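Local atomic coordinates of insecticidal Delta-Endotoxin Cry8Ea1 (Bacillus Thuringiensis, PDB entry 3EB7), a protein that kills larvae of the underground beetle pest Holotrichia parallela, probably by inserting its helical domain into gut-cell membranes to form pores, as in related three-domain Cry toxins. Residues A[43-46]-A[47-51]; A[157-160]-A[161-165]. All coordinates share one frame; numbering follows the deposited sequence.

Interaction 1 (A[43-46]-A[47-51]); sequences GGKS and QWEIF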
loop_
_atom_site.group_PDB
_atom_site.type_symbol
_atom_site.label_atom_id
_atom_site.label_comp_id
_atom_site.label_asym_id
_atom_site.label_seq_id
_atom_site.Cartn_x
_atom_site.Cartn_y
_atom_site.Cartn_z
ATOM N N GLY A 43 -13.120 -23.343 -3.541
ATOM C CA GLY A 43 -13.529 -24.754 -3.550
ATOM C C GLY A 43 -12.502 -25.708 -4.152
ATOM O O GLY A 43 -11.732 -25.327 -5.031
ATOM N N GLY A 44 -12.482 -26.949 -3.653
ATOM C CA GLY A 44 -11.567 -27.997 -4.126
ATOM C C GLY A 44 -10.104 -27.872 -3.720
ATOM O O GLY A 44 -9.274 -28.730 -4.093
ATOM N N LYS A 45 -9.775 -26.815 -2.974
ATOM C CA LYS A 45 -8.374 -26.396 -2.688
ATOM C C LYS A 45 -8.407 -25.269 -1.647
ATOM O O LYS A 45 -9.267 -24.392 -1.717
ATOM C CB LYS A 45 -7.666 -25.911 -3.981
ATOM C CG LYS A 45 -6.775 -24.606 -3.880
ATOM C CD LYS A 45 -5.195 -24.828 -3.799
ATOM C CE LYS A 45 -4.735 -25.345 -2.382
ATOM N NZ LYS A 45 -3.292 -25.198 -1.978
ATOM N N SER A 46 -7.483 -25.297 -0.689
ATOM C CA SER A 46 -7.457 -24.263 0.328
ATOM C C SER A 46 -6.722 -23.049 -0.163
ATOM O O SER A 46 -5.505 -23.104 -0.400
ATOM C CB SER A 46 -6.794 -24.723 1.614
ATOM O OG SER A 46 -6.562 -23.558 2.401
ATOM N N GLN A 47 -7.449 -21.940 -0.299
ATOM C CA GLN A 47 -6.793 -20.671 -0.654
ATOM C C GLN A 47 -5.939 -20.158 0.529
ATOM O O GLN A 47 -4.944 -19.498 0.335
ATOM C CB GLN A 47 -7.815 -19.654 -1.194
ATOM C CG GLN A 47 -7.236 -18.420 -1.888
ATOM C CD GLN A 47 -6.451 -18.732 -3.163
ATOM O OE1 GLN A 47 -5.517 -18.016 -3.501
ATOM N NE2 GLN A 47 -6.791 -19.832 -3.837
ATOM N N TRP A 48 -6.294 -20.535 1.755
ATOM C CA TRP A 48 -5.504 -20.171 2.936
ATOM C C TRP A 48 -4.130 -20.879 3.048
ATOM O O TRP A 48 -3.178 -20.326 3.624
ATOM C CB TRP A 48 -6.325 -20.384 4.213
ATOM C CG TRP A 48 -7.646 -19.626 4.190
ATOM C CD1 TRP A 48 -8.832 -20.068 3.714
ATOM C CD2 TRP A 48 -7.865 -18.287 4.636
ATOM N NE1 TRP A 48 -9.803 -19.096 3.854
ATOM C CE2 TRP A 48 -9.233 -17.992 4.423
ATOM C CE3 TRP A 48 -7.044 -17.319 5.229
ATOM C CZ2 TRP A 48 -9.797 -16.758 4.769
ATOM C CZ3 TRP A 48 -7.593 -16.112 5.573
ATOM C CH2 TRP A 48 -8.957 -15.827 5.333
ATOM N N GLU A 49 -4.046 -22.101 2.514
ATOM C CA GLU A 49 -2.775 -22.837 2.453
ATOM C C GLU A 49 -1.795 -22.073 1.572
ATOM O O GLU A 49 -0.642 -22.005 1.889
ATOM C CB GLU A 49 -2.988 -24.280 1.942
ATOM C CG GLU A 49 -1.742 -24.965 1.374
ATOM C CD GLU A 49 -0.684 -25.338 2.440
ATOM O OE1 GLU A 49 -0.878 -25.056 3.638
ATOM O OE2 GLU A 49 0.370 -25.934 2.066
ATOM N N ILE A 50 -2.271 -21.473 0.481
ATOM C CA ILE A 50 -1.450 -20.563 -0.332
ATOM C C ILE A 50 -0.818 -19.363 0.432
ATOM O O ILE A 50 0.344 -19.015 0.179
ATOM C CB ILE A 50 -2.254 -20.133 -1.592
ATOM C CG1 ILE A 50 -2.552 -21.384 -2.436
ATOM C CG2 ILE A 50 -1.510 -19.042 -2.430
ATOM C CD1 ILE A 50 -3.598 -21.174 -3.520
ATOM N N PHE A 51 -1.566 -18.743 1.339
ATOM C CA PHE A 51 -1.054 -17.698 2.240
ATOM C C PHE A 51 0.069 -18.202 3.161
ATOM O O PHE A 51 1.042 -17.478 3.443
ATOM C CB PHE A 51 -2.198 -17.066 3.083
ATOM C CG PHE A 51 -3.118 -16.159 2.291
ATOM C CD1 PHE A 51 -4.475 -16.422 2.202
ATOM C CD2 PHE A 51 -2.618 -15.014 1.650
ATOM C CE1 PHE A 51 -5.339 -15.579 1.462
ATOM C CE2 PHE A 51 -3.466 -14.149 0.920
ATOM C CZ PHE A 51 -4.818 -14.446 0.818
#
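Gln47, first after Ser46 in the turn into helix 47-59, lays its CB 3.7 Å from Ser46 C, while its amide end leads off to helix 2-20, where OE1 is hydrogen-bonded to Thr9 OG1. A long, flexible amide suits this spot, since it can reach from the turn to helix 2-20. Trp48 meets the serine through the root of its side chain: Ser46 OG sits 3.7 Å from Trp48 CB, at the edge of the indole and near its plane. The ring itself runs inward among Trp41, Leu40, Leu75 and Gln138, a fitting place for a broad apolar group. Glu49 gives the central bond, its backbone N donating to Ser46 OG over 2.9 Å at an N-H...O angle of 151°. With OG turned opposite its own backbone N (chi1 167°), the hydroxyl lies close to this amide, which makes a weak second bond to Ser46 O, at 3.4 Å. Farther out, Lys45 NZ lies 3.7 Å from Glu49 CG and does not reach the carboxylate. Ile50 CD1 meets the aliphatic Lys45 CD at 4.0 Å, the two side chains crossing at about a right angle, and Ile50 also packs on Asp5 and Ala6. With a short hydroxyl taking up an amide of the first turn, this is a serine N-cap, here opening a helix of the toxin's N-terminal helical bundle.

Interaction 2 (A[157-160]-A[161-165]); sequences WGFS and TTAIN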
loop_
_atom_site.group_PDB
_atom_site.type_symbol
_atom_site.label_atom_id
_atom_site.label_comp_id
_atom_site.label_asym_id
_atom_site.label_seq_id
_atom_site.Cartn_x
_atom_site.Cartn_y
_atom_site.Cartn_z
ATOM N N TRP A 157 -32.082 -6.269 12.808
ATOM C CA TRP A 157 -32.192 -7.671 13.212
ATOM C C TRP A 157 -32.647 -7.827 14.646
ATOM O O TRP A 157 -32.724 -8.952 15.147
ATOM C CB TRP A 157 -30.863 -8.420 13.082
ATOM C CG TRP A 157 -30.215 -8.380 11.727
ATOM C CD1 TRP A 157 -30.828 -8.156 10.510
ATOM C CD2 TRP A 157 -28.826 -8.599 11.439
ATOM N NE1 TRP A 157 -29.898 -8.220 9.497
ATOM C CE2 TRP A 157 -28.666 -8.495 10.037
ATOM C CE3 TRP A 157 -27.708 -8.888 12.226
ATOM C CZ2 TRP A 157 -27.424 -8.648 9.413
ATOM C CZ3 TRP A 157 -26.477 -9.048 11.614
ATOM C CH2 TRP A 157 -26.341 -8.917 10.217
ATOM N N GLY A 158 -32.913 -6.714 15.327
ATOM C CA GLY A 158 -33.420 -6.778 16.694
ATOM C C GLY A 158 -32.397 -6.964 17.812
ATOM O O GLY A 158 -32.738 -7.444 18.925
ATOM N N PHE A 159 -31.150 -6.580 17.556
ATOM C CA PHE A 159 -30.196 -6.503 18.649
ATOM C C PHE A 159 -30.592 -5.344 19.550
ATOM O O PHE A 159 -31.165 -4.351 19.085
ATOM C CB PHE A 159 -28.764 -6.320 18.155
ATOM C CG PHE A 159 -28.134 -7.575 17.639
ATOM C CD1 PHE A 159 -27.675 -7.641 16.323
ATOM C CD2 PHE A 159 -27.975 -8.687 18.467
ATOM C CE1 PHE A 159 -27.071 -8.794 15.815
ATOM C CE2 PHE A 159 -27.367 -9.859 17.981
ATOM C CZ PHE A 159 -26.916 -9.915 16.648
ATOM N N SER A 160 -30.315 -5.491 20.845
ATOM C CA SER A 160 -30.504 -4.397 21.779
ATOM C C SER A 160 -29.390 -3.384 21.587
ATOM O O SER A 160 -28.343 -3.674 20.973
ATOM C CB SER A 160 -30.561 -4.901 23.231
ATOM O OG SER A 160 -29.376 -5.573 23.613
ATOM N N THR A 161 -29.633 -2.191 22.100
ATOM C CA THR A 161 -28.628 -1.152 22.142
ATOM C C THR A 161 -27.375 -1.636 22.877
ATOM O O THR A 161 -26.287 -1.392 22.445
ATOM C CB THR A 161 -29.214 0.160 22.723
ATOM O OG1 THR A 161 -30.265 0.628 21.845
ATOM C CG2 THR A 161 -28.116 1.258 22.827
ATOM N N THR A 162 -27.539 -2.352 23.970
ATOM C CA THR A 162 -26.396 -2.959 24.665
ATOM C C THR A 162 -25.534 -3.908 23.777
ATOM O O THR A 162 -24.329 -3.724 23.702
ATOM C CB THR A 162 -26.840 -3.636 26.014
ATOM O OG1 THR A 162 -27.482 -2.654 26.843
ATOM C CG2 THR A 162 -25.652 -4.204 26.774
ATOM N N ALA A 163 -26.148 -4.894 23.121
ATOM C CA ALA A 163 -25.457 -5.790 22.169
ATOM C C ALA A 163 -24.703 -5.017 21.078
ATOM O O ALA A 163 -23.529 -5.263 20.836
ATOM C CB ALA A 163 -26.449 -6.789 21.530
ATOM N N ILE A 164 -25.390 -4.065 20.459
ATOM C CA ILE A 164 -24.858 -3.232 19.385
ATOM C C ILE A 164 -23.651 -2.410 19.840
ATOM O O ILE A 164 -22.617 -2.370 19.150
ATOM C CB ILE A 164 -25.973 -2.356 18.779
ATOM C CG1 ILE A 164 -26.967 -3.273 18.065
ATOM C CG2 ILE A 164 -25.407 -1.318 17.762
ATOM C CD1 ILE A 164 -28.304 -2.582 17.651
ATOM N N ASN A 165 -23.769 -1.782 21.006
ATOM C CA ASN A 165 -22.637 -1.080 21.596
ATOM C C ASN A 165 -21.482 -1.997 21.947
ATOM O O ASN A 165 -20.341 -1.628 21.750
ATOM C CB ASN A 165 -23.066 -0.260 22.819
ATOM C CG ASN A 165 -23.797 1.032 22.429
ATOM O OD1 ASN A 165 -23.620 1.578 21.331
ATOM N ND2 ASN A 165 -24.639 1.514 23.339
#
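Phe159 and Ser160 lead into helix 161-191 and pack back on its first turn, combining a serine N-cap at Ser160 with a hydrophobic staple, in which Phe159, the residue just before the cap, meets Ile164, four residues after it. Phe159 touches the helix by two routes. Its CB lies 3.5 Å from Ile164 CG1, the contact that makes the staple, and the ring carbon CD2 is 3.9 Å from Ala163 CB, both helix atoms approaching the ring obliquely. The ring's far end leads away from the turn to Arg106 and Glu110 of helix 99-119, and it also meets Tyr167 edge-to-face, so a large aromatic joins the helix start to its neighbour. Ala163 suits its place because a single methyl can point toward the preceding loop without crowding either Phe159 or Ser160. Ser160 uses both of its oxygens. With OG between its backbone N and carbonyl carbon (chi1 60°), the hydroxyl accepts from Ala163 N in a nearly straight but long and weak capping bond of 3.3 Å. The carbonyl begins the regular helical pattern: Ser160 O takes the N-H of Ile164 at 3.0 Å and 169°, while Ile164 CG1 comes within 3.2 Å of the same oxygen.

How the interactions relate
Interactions 1 and 2 begin two different helices of the N-terminal helical domain, 47-59 and 161-191, with their centres 35 Å apart and their nearest atoms about 19 Å apart, so neither touches the other. Both put a serine at the N-cap, yet the division of labour differs: in 43-51 the hydroxyl makes the firmer bond and the carbonyl the weak one, whereas in 157-165 the carbonyl bond is the firmer. Their settings differ too. Interaction 1 is partly buried against helices 2-20, 65-93 and 133-153; interaction 2 lies at the surface, 35 Å from the chain centre against 24 Å, with helix 99-119 beside its phenylalanine.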